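PDB 1Q9J: Phthiocerol/phthiodiolone dimycocerosyl transferase from Mycobacterium tuberculosis, which probably catalyses the transfer of two mycocerosic acid chains from mycocerosic acid synthase onto phthiocerol, phthiodiolone or phenolphthiocerol, the last step in making these dimycocerosate lipids. Local coordinates for residues A[244-249]-A[290-295]; A[258-263]-A[340-345]; A[378-383]-A[391-396]. One frame throughout, in Å; residues are numbered along the deposited sequence.

Contact 1: residues A[244-249]-A[290-295]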
loop_
_atom_site.group_PDB
_atom_site.type_symbol
_atom_site.label_atom_id
_atom_site.label_comp_id
_atom_site.label_asym_id
_atom_site.label_seq_id
_atom_site.Cartn_x
_atom_site.Cartn_y
_atom_site.Cartn_z
ATOM N N ALA A 244 -3.066 19.617 0.592
ATOM C CA ALA A 244 -3.620 19.839 -0.734
ATOM C C ALA A 244 -4.835 18.937 -0.968
ATOM O O ALA A 244 -5.872 19.381 -1.471
ATOM C CB ALA A 244 -2.562 19.580 -1.802
ATOM N N ILE A 245 -4.710 17.668 -0.610
ATOM C CA ILE A 245 -5.806 16.727 -0.772
ATOM C C ILE A 245 -7.001 17.150 0.083
ATOM O O ILE A 245 -8.125 17.243 -0.409
ATOM C CB ILE A 245 -5.348 15.307 -0.366
ATOM C CG1 ILE A 245 -4.325 14.816 -1.370
ATOM C CG2 ILE A 245 -6.528 14.352 -0.287
ATOM C CD1 ILE A 245 -3.587 13.615 -0.921
ATOM N N LEU A 246 -6.753 17.410 1.364
ATOM C CA LEU A 246 -7.817 17.800 2.281
ATOM C C LEU A 246 -8.513 19.111 1.903
ATOM O O LEU A 246 -9.729 19.245 2.073
ATOM C CB LEU A 246 -7.274 17.876 3.712
ATOM C CG LEU A 246 -7.031 16.522 4.381
ATOM C CD1 LEU A 246 -6.180 16.699 5.617
ATOM C CD2 LEU A 246 -8.374 15.880 4.725
ATOM N N LEU A 247 -7.755 20.079 1.397
ATOM C CA LEU A 247 -8.351 21.347 0.989
ATOM C C LEU A 247 -9.343 21.071 -0.127
ATOM O O LEU A 247 -10.540 21.351 0.003
ATOM C CB LEU A 247 -7.275 22.312 0.494
ATOM C CG LEU A 247 -6.416 22.880 1.619
ATOM C CD1 LEU A 247 -5.366 23.794 1.051
ATOM C CD2 LEU A 247 -7.304 23.616 2.601
ATOM N N THR A 248 -8.824 20.505 -1.214
ATOM C CA THR A 248 -9.621 20.156 -2.382
ATOM C C THR A 248 -10.893 19.393 -2.022
ATOM O O THR A 248 -11.944 19.634 -2.603
ATOM C CB THR A 248 -8.812 19.299 -3.368
ATOM O OG1 THR A 248 -7.631 20.008 -3.767
ATOM C CG2 THR A 248 -9.654 18.974 -4.597
ATOM N N GLU A 249 -10.805 18.475 -1.066
ATOM C CA GLU A 249 -11.981 17.714 -0.686
ATOM C C GLU A 249 -13.095 18.637 -0.242
ATOM O O GLU A 249 -14.262 18.395 -0.537
ATOM C CB GLU A 249 -11.654 16.731 0.435
ATOM C CG GLU A 249 -11.044 15.422 -0.037
ATOM C CD GLU A 249 -11.979 14.632 -0.943
ATOM O OE1 GLU A 249 -13.172 14.492 -0.592
ATOM O OE2 GLU A 249 -11.513 14.144 -1.995
ATOM N N TYR A 290 -7.496 11.947 12.126
ATOM C CA TYR A 290 -7.319 13.391 12.167
ATOM C C TYR A 290 -8.516 14.103 11.561
ATOM O O TYR A 290 -8.713 14.049 10.348
ATOM C CB TYR A 290 -6.086 13.795 11.378
ATOM C CG TYR A 290 -5.948 15.288 11.262
ATOM C CD1 TYR A 290 -5.575 16.054 12.359
ATOM C CD2 TYR A 290 -6.217 15.941 10.063
ATOM C CE1 TYR A 290 -5.468 17.434 12.266
ATOM C CE2 TYR A 290 -6.116 17.321 9.959
ATOM C CZ TYR A 290 -5.740 18.061 11.061
ATOM O OH TYR A 290 -5.611 19.425 10.963
ATOM N N LEU A 291 -9.294 14.788 12.394
ATOM C CA LEU A 291 -10.475 15.510 11.922
ATOM C C LEU A 291 -10.104 16.894 11.405
ATOM O O LEU A 291 -9.975 17.831 12.183
ATOM C CB LEU A 291 -11.489 15.651 13.055
ATOM C CG LEU A 291 -12.887 16.131 12.685
ATOM C CD1 LEU A 291 -13.512 15.191 11.648
ATOM C CD2 LEU A 291 -13.734 16.176 13.953
ATOM N N ALA A 292 -9.938 17.018 10.093
ATOM C CA ALA A 292 -9.582 18.292 9.489
ATOM C C ALA A 292 -10.801 19.195 9.383
ATOM O O ALA A 292 -11.869 18.777 8.927
ATOM C CB ALA A 292 -8.977 18.073 8.115
ATOM N N GLU A 293 -10.630 20.439 9.816
ATOM C CA GLU A 293 -11.702 21.423 9.775
ATOM C C GLU A 293 -11.240 22.593 8.923
ATOM O O GLU A 293 -10.680 23.566 9.428
ATOM C CB GLU A 293 -12.036 21.871 11.196
ATOM C CG GLU A 293 -12.371 20.700 12.106
ATOM C CD GLU A 293 -12.731 21.121 13.508
ATOM O OE1 GLU A 293 -11.938 21.866 14.128
ATOM O OE2 GLU A 293 -13.798 20.690 13.996
ATOM N N ILE A 294 -11.481 22.474 7.621
ATOM C CA ILE A 294 -11.080 23.486 6.652
ATOM C C ILE A 294 -12.156 24.539 6.369
ATOM O O ILE A 294 -13.312 24.217 6.088
ATOM C CB ILE A 294 -10.661 22.818 5.315
ATOM C CG1 ILE A 294 -9.568 21.778 5.570
ATOM C CG2 ILE A 294 -10.152 23.863 4.340
ATOM C CD1 ILE A 294 -9.136 21.028 4.326
ATOM N N GLY A 295 -11.752 25.801 6.459
ATOM C CA GLY A 295 -12.654 26.902 6.190
ATOM C C GLY A 295 -12.173 27.588 4.927
ATOM O O GLY A 295 -11.206 27.134 4.313
#
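Ile294 lays its two branches against one turn of the helix 237-253, over Leu246 and Leu247. Its CG1 stands anti to the carbonyl carbon (chi1 -55°). From there the extended chain carries CD1 onto the helix beside Leu246, where it lies 3.7 Å from Leu246 CB. The other branch, CG2, meets the outer end of Leu247: Leu247 CD2 is 3.3 Å from Ile294 CG2 and 3.6 Å from Ile294 CD1. The two side chains cross at about a right angle, and this one methyl of Leu247 serves both arms of the isoleucine.

The side chain of Leu246 sets out toward the strand. Both its methyls reach Ala292, with Leu246 CD1 4.0 Å and Leu246 CD2 4.1 Å from Ala292 CB. The same CD1 also comes to the rim of the Tyr290 ring, near the ring plane, 4.4 Å from Tyr290 CE2. This is helix-on-sheet packing: the helix 237-253 lies on one face of the mixed sheet and meets one of its edge strands, 285-292, together with the loop that follows. No hydrogen bond joins the two segments; the side chains meet through carbon atoms.

The polar end of Tyr290 turns to another partner, as its OH is hydrogen-bonded to Asp306 on the helix 300-317. That helix adds Ile307 against Leu246 and Ile300 against Leu247, and its Leu303 and Ile307 touch Tyr290. From the neighbouring strand 260-267, Ile260 and Tyr262 also pack on Leu246.

Contact 2: residues A[258-263]-A[340-345]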
loop_
_atom_site.group_PDB
_atom_site.type_symbol
_atom_site.label_atom_id
_atom_site.label_comp_id
_atom_site.label_asym_id
_atom_site.label_seq_id
_atom_site.Cartn_x
_atom_site.Cartn_y
_atom_site.Cartn_z
ATOM N N VAL A 258 -18.546 21.569 7.383
ATOM C CA VAL A 258 -18.630 20.159 7.746
ATOM C C VAL A 258 -17.194 19.628 7.722
ATOM O O VAL A 258 -16.522 19.679 6.691
ATOM C CB VAL A 258 -19.522 19.360 6.759
ATOM C CG1 VAL A 258 -20.991 19.685 7.004
ATOM C CG2 VAL A 258 -19.148 19.684 5.328
ATOM N N PRO A 259 -16.703 19.125 8.868
ATOM C CA PRO A 259 -15.339 18.595 8.976
ATOM C C PRO A 259 -15.004 17.493 7.969
ATOM O O PRO A 259 -15.893 16.900 7.353
ATOM C CB PRO A 259 -15.276 18.103 10.422
ATOM C CG PRO A 259 -16.688 17.674 10.680
ATOM C CD PRO A 259 -17.482 18.807 10.077
ATOM N N ILE A 260 -13.713 17.236 7.797
ATOM C CA ILE A 260 -13.261 16.200 6.883
ATOM C C ILE A 260 -12.373 15.206 7.609
ATOM O O ILE A 260 -11.195 15.471 7.850
ATOM C CB ILE A 260 -12.453 16.779 5.713
ATOM C CG1 ILE A 260 -13.352 17.654 4.846
ATOM C CG2 ILE A 260 -11.845 15.644 4.887
ATOM C CD1 ILE A 260 -12.599 18.375 3.762
ATOM N N PRO A 261 -12.934 14.048 7.976
ATOM C CA PRO A 261 -12.186 13.000 8.679
ATOM C C PRO A 261 -11.067 12.444 7.800
ATOM O O PRO A 261 -11.310 12.012 6.676
ATOM C CB PRO A 261 -13.262 11.962 9.000
ATOM C CG PRO A 261 -14.252 12.152 7.886
ATOM C CD PRO A 261 -14.331 13.642 7.754
ATOM N N TYR A 262 -9.842 12.467 8.316
ATOM C CA TYR A 262 -8.693 11.986 7.564
ATOM C C TYR A 262 -8.025 10.788 8.240
ATOM O O TYR A 262 -8.005 10.681 9.466
ATOM C CB TYR A 262 -7.697 13.136 7.385
ATOM C CG TYR A 262 -6.446 12.799 6.608
ATOM C CD1 TYR A 262 -6.494 12.015 5.459
ATOM C CD2 TYR A 262 -5.214 13.314 6.997
ATOM C CE1 TYR A 262 -5.335 11.757 4.718
ATOM C CE2 TYR A 262 -4.060 13.065 6.265
ATOM C CZ TYR A 262 -4.120 12.289 5.132
ATOM O OH TYR A 262 -2.954 12.035 4.433
ATOM N N VAL A 263 -7.506 9.867 7.434
ATOM C CA VAL A 263 -6.837 8.690 7.975
ATOM C C VAL A 263 -5.696 8.259 7.064
ATOM O O VAL A 263 -5.840 8.227 5.843
ATOM C CB VAL A 263 -7.799 7.493 8.127
ATOM C CG1 VAL A 263 -7.057 6.330 8.766
ATOM C CG2 VAL A 263 -9.009 7.873 8.955
ATOM N N PRO A 340 -17.762 11.590 4.519
ATOM C CA PRO A 340 -16.836 10.818 3.688
ATOM C C PRO A 340 -15.396 10.896 4.176
ATOM O O PRO A 340 -14.797 11.970 4.175
ATOM C CB PRO A 340 -17.003 11.453 2.312
ATOM C CG PRO A 340 -18.424 11.844 2.307
ATOM C CD PRO A 340 -18.599 12.462 3.683
ATOM N N LEU A 341 -14.853 9.754 4.590
ATOM C CA LEU A 341 -13.482 9.687 5.066
ATOM C C LEU A 341 -12.533 9.824 3.896
ATOM O O LEU A 341 -12.822 9.369 2.789
ATOM C CB LEU A 341 -13.203 8.358 5.766
ATOM C CG LEU A 341 -13.429 8.255 7.267
ATOM C CD1 LEU A 341 -14.900 8.458 7.575
ATOM C CD2 LEU A 341 -12.968 6.890 7.753
ATOM N N VAL A 342 -11.399 10.461 4.151
ATOM C CA VAL A 342 -10.385 10.647 3.130
ATOM C C VAL A 342 -9.185 9.801 3.532
ATOM O O VAL A 342 -8.562 10.051 4.565
ATOM C CB VAL A 342 -9.953 12.114 3.032
ATOM C CG1 VAL A 342 -8.963 12.296 1.893
ATOM C CG2 VAL A 342 -11.164 12.984 2.832
ATOM N N PHE A 343 -8.883 8.785 2.726
ATOM C CA PHE A 343 -7.754 7.908 2.996
ATOM C C PHE A 343 -6.608 8.232 2.073
ATOM O O PHE A 343 -6.790 8.371 0.865
ATOM C CB PHE A 343 -8.111 6.436 2.788
ATOM C CG PHE A 343 -9.037 5.885 3.816
ATOM C CD1 PHE A 343 -10.410 5.954 3.637
ATOM C CD2 PHE A 343 -8.535 5.309 4.978
ATOM C CE1 PHE A 343 -11.292 5.452 4.611
ATOM C CE2 PHE A 343 -9.398 4.800 5.969
ATOM C CZ PHE A 343 -10.779 4.872 5.784
ATOM N N CYS A 344 -5.419 8.364 2.639
ATOM C CA CYS A 344 -4.263 8.632 1.811
ATOM C C CYS A 344 -3.042 7.892 2.340
ATOM O O CYS A 344 -2.720 7.987 3.526
ATOM C CB CYS A 344 -3.997 10.135 1.736
ATOM S SG CYS A 344 -2.519 10.514 0.785
ATOM N N THR A 345 -2.386 7.140 1.453
ATOM C CA THR A 345 -1.189 6.370 1.797
ATOM C C THR A 345 0.056 7.004 1.240
ATOM O O THR A 345 0.160 7.249 0.042
ATOM C CB THR A 345 -1.183 4.955 1.225
ATOM O OG1 THR A 345 -2.381 4.278 1.598
ATOM C CG2 THR A 345 0.026 4.185 1.767
#
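Two neighbouring parallel strands of the mixed six-stranded sheet, 260-267 and 342-345, pair here. Val342 N donates to Pro261 O at 3.0 Å. Val263 N donates to Val342 O at 3.1 Å. Cys344 N completes the set, 3.2 Å from Val263 O. Val263 thus bonds through both its N and its O, to the residues before and after its partner Phe343, the pattern of a parallel pair. The N-to-C directions of 260-263 and 342-345 differ by 27°.

Tyr262 and Val342 share one face of the sheet. Tyr262 CG is anti to its own N (chi1 -179°), and the ring runs along the neighbouring strand with an edge toward it. Cys344 CB sits at that edge in the ring plane, 3.6 Å from Tyr262 CE1. Nearby, Ile260 CG2 touches Val342 CG2 at 3.4 Å. On the other face, Val263 and Phe343 lie side by side, with Val263 CB 3.8 Å from Phe343 CE2. Before the strand 342-345 begins, Leu341 crosses Pro261 at about a right angle, and its CD1 is 3.8 Å from Pro261 CG.

The helix 237-253 packs on the Tyr262 face through Ala242, and its Leu246 and Trp250 meet Ile260. Strand 285-292 flanks 260-267 on its other edge, while strand 378-384 borders 342-345.

Contact 3: residues A[378-383]-A[391-396]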
loop_
_atom_site.group_PDB
_atom_site.type_symbol
_atom_site.label_atom_id
_atom_site.label_comp_id
_atom_site.label_asym_id
_atom_site.label_seq_id
_atom_site.Cartn_x
_atom_site.Cartn_y
_atom_site.Cartn_z
ATOM N N LEU A 378 -9.463 5.933 -2.136
ATOM C CA LEU A 378 -8.150 6.201 -1.575
ATOM C C LEU A 378 -7.193 7.041 -2.420
ATOM O O LEU A 378 -7.149 6.901 -3.638
ATOM C CB LEU A 378 -7.480 4.867 -1.221
ATOM C CG LEU A 378 -6.010 4.896 -0.772
ATOM C CD1 LEU A 378 -5.898 4.720 0.731
ATOM C CD2 LEU A 378 -5.266 3.803 -1.485
ATOM N N TYR A 379 -6.429 7.919 -1.762
ATOM C CA TYR A 379 -5.440 8.765 -2.439
ATOM C C TYR A 379 -4.057 8.173 -2.129
ATOM O O TYR A 379 -3.902 7.405 -1.182
ATOM C CB TYR A 379 -5.494 10.212 -1.925
ATOM C CG TYR A 379 -6.663 11.041 -2.422
ATOM C CD1 TYR A 379 -7.842 11.135 -1.683
ATOM C CD2 TYR A 379 -6.585 11.734 -3.634
ATOM C CE1 TYR A 379 -8.912 11.897 -2.135
ATOM C CE2 TYR A 379 -7.650 12.498 -4.099
ATOM C CZ TYR A 379 -8.812 12.579 -3.342
ATOM O OH TYR A 379 -9.871 13.346 -3.782
ATOM N N SER A 380 -3.053 8.536 -2.912
ATOM C CA SER A 380 -1.723 8.004 -2.695
ATOM C C SER A 380 -0.686 8.834 -3.437
ATOM O O SER A 380 -1.005 9.466 -4.432
ATOM C CB SER A 380 -1.690 6.553 -3.171
ATOM O OG SER A 380 -0.493 6.263 -3.901
ATOM N N CYS A 381 0.553 8.844 -2.963
ATOM C CA CYS A 381 1.568 9.628 -3.649
ATOM C C CYS A 381 2.924 8.963 -3.547
ATOM O O CYS A 381 3.111 8.075 -2.726
ATOM C CB CYS A 381 1.633 11.047 -3.067
ATOM S SG CYS A 381 2.032 11.123 -1.311
ATOM N N ALA A 382 3.858 9.385 -4.391
ATOM C CA ALA A 382 5.211 8.848 -4.392
ATOM C C ALA A 382 6.082 9.664 -5.344
ATOM O O ALA A 382 5.598 10.233 -6.329
ATOM C CB ALA A 382 5.208 7.383 -4.801
ATOM N N VAL A 383 7.370 9.729 -5.042
ATOM C CA VAL A 383 8.282 10.476 -5.884
ATOM C C VAL A 383 9.126 9.514 -6.695
ATOM O O VAL A 383 10.060 8.885 -6.190
ATOM C CB VAL A 383 9.164 11.382 -5.037
ATOM C CG1 VAL A 383 10.078 12.210 -5.929
ATOM C CG2 VAL A 383 8.281 12.280 -4.194
ATOM N N GLU A 391 -2.209 9.935 -6.999
ATOM C CA GLU A 391 -3.082 8.853 -7.429
ATOM C C GLU A 391 -4.389 8.798 -6.658
ATOM O O GLU A 391 -4.459 9.153 -5.482
ATOM C CB GLU A 391 -2.383 7.504 -7.291
ATOM C CG GLU A 391 -1.266 7.280 -8.271
ATOM C CD GLU A 391 -0.825 5.833 -8.303
ATOM O OE1 GLU A 391 0.144 5.510 -9.019
ATOM O OE2 GLU A 391 -1.451 5.015 -7.599
ATOM N N HIS A 392 -5.428 8.341 -7.339
ATOM C CA HIS A 392 -6.734 8.203 -6.732
ATOM C C HIS A 392 -7.175 6.808 -7.196
ATOM O O HIS A 392 -7.180 6.505 -8.397
ATOM C CB HIS A 392 -7.664 9.292 -7.252
ATOM C CG HIS A 392 -8.815 9.596 -6.339
ATOM N ND1 HIS A 392 -9.261 8.714 -5.377
ATOM C CD2 HIS A 392 -9.657 10.654 -6.299
ATOM C CE1 HIS A 392 -10.336 9.214 -4.789
ATOM N NE2 HIS A 392 -10.598 10.388 -5.330
ATOM N N HIS A 393 -7.493 5.970 -6.214
ATOM C CA HIS A 393 -7.896 4.593 -6.415
ATOM C C HIS A 393 -9.348 4.435 -6.069
ATOM O O HIS A 393 -9.857 5.158 -5.219
ATOM C CB HIS A 393 -7.105 3.671 -5.497
ATOM C CG HIS A 393 -5.640 3.655 -5.772
ATOM N ND1 HIS A 393 -5.032 2.656 -6.501
ATOM C CD2 HIS A 393 -4.657 4.513 -5.414
ATOM C CE1 HIS A 393 -3.736 2.897 -6.576
ATOM N NE2 HIS A 393 -3.483 4.020 -5.925
ATOM N N GLY A 394 -10.017 3.482 -6.714
ATOM C CA GLY A 394 -11.417 3.250 -6.407
ATOM C C GLY A 394 -12.421 3.648 -7.460
ATOM O O GLY A 394 -12.168 4.513 -8.299
ATOM N N HIS A 395 -13.578 2.998 -7.394
ATOM C CA HIS A 395 -14.679 3.251 -8.322
ATOM C C HIS A 395 -15.356 4.572 -7.960
ATOM O O HIS A 395 -16.232 4.616 -7.095
ATOM C CB HIS A 395 -15.709 2.122 -8.236
ATOM C CG HIS A 395 -15.151 0.764 -8.538
ATOM N ND1 HIS A 395 -14.699 0.402 -9.789
ATOM C CD2 HIS A 395 -14.987 -0.325 -7.752
ATOM C CE1 HIS A 395 -14.283 -0.853 -9.761
ATOM N NE2 HIS A 395 -14.448 -1.317 -8.536
ATOM N N ILE A 396 -14.953 5.647 -8.624
ATOM C CA ILE A 396 -15.536 6.947 -8.349
ATOM C C ILE A 396 -15.778 7.736 -9.631
ATOM O O ILE A 396 -15.074 7.550 -10.634
ATOM C CB ILE A 396 -14.633 7.786 -7.411
ATOM C CG1 ILE A 396 -13.255 7.982 -8.051
ATOM C CG2 ILE A 396 -14.502 7.096 -6.063
ATOM C CD1 ILE A 396 -12.498 9.162 -7.517
#
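Tyr379 and His392 stack face to face across two antiparallel strands. Their ring centroids are 4.0 Å apart and the planes are inclined by 27°. The overlap is offset toward the rims, with Tyr379 CE2 3.5 Å from His392 CD2. Ile396 CD1 lies over the other face of the imidazole, also offset toward the rim, so the ring sits between an aromatic and an aliphatic group.

His392 CG is turned anti to its backbone N (chi1 -157°), which places the ring over Tyr379 and beside the partner strand; the rotation about CB-CG then faces ND1 to Leu378 O. His392 ND1 donates to Leu378 O at 3.3 Å, but arrives above the carbonyl plane. His393 N binds the same oxygen at 2.8 Å and nearly straight (172°). Leu378 O thus accepts two donors, a straight backbone one and a longer, bent one from the ring. Leu378 N returns a bond to His393 O at 3.2 Å. Farther along, Ser380 N donates to Glu391 O at 3.0 Å, and the reverse bond from Glu391 N to Ser380 O is weak.

On the opposite face of the sheet, Leu378 lies alongside His393, with Leu378 CD2 4.0 Å from His393 CD2. His393 NE2 makes a weak bond to Glu391 OE2, 2.8 Å.

Outer residues give these groups further partners. Tyr379 OH is hydrogen-bonded to Glu249 on the helix 237-253 and to Ser402 on the helix 399-412. Glu391 OE1 forms a salt bridge with Arg215 on the edge strand 213-216, which probably keeps the carboxylate charged. The whole is a beta hairpin, 378-384 with 387-393, with hydrogen-bonded pairs Leu378-His393 and Ser380-Glu391 around the non-hydrogen-bonded pair Tyr379-His392.

All three contacts reach the same mixed sheet. Contact 1 continues into contact 2 through backbone bonds: Tyr262 N is 2.8 Å from Tyr290 O, and Ile260 N is 2.7 Å from Ala292 O. Contact 2 joins contact 3 on the other side, where Tyr379 N is 2.7 Å from Phe343 O. The helix of contact 1 also reaches contact 3 directly, with Glu249 OE2 2.6 Å from Tyr379 OH. The side chains of Phe343 and Leu378 are about 11 Å and 9 Å from that of His124, the probable proton acceptor. In contact 1 the side chain of Tyr290 is about 11 Å from that of Arg312, a probable site for carrier-protein recognition.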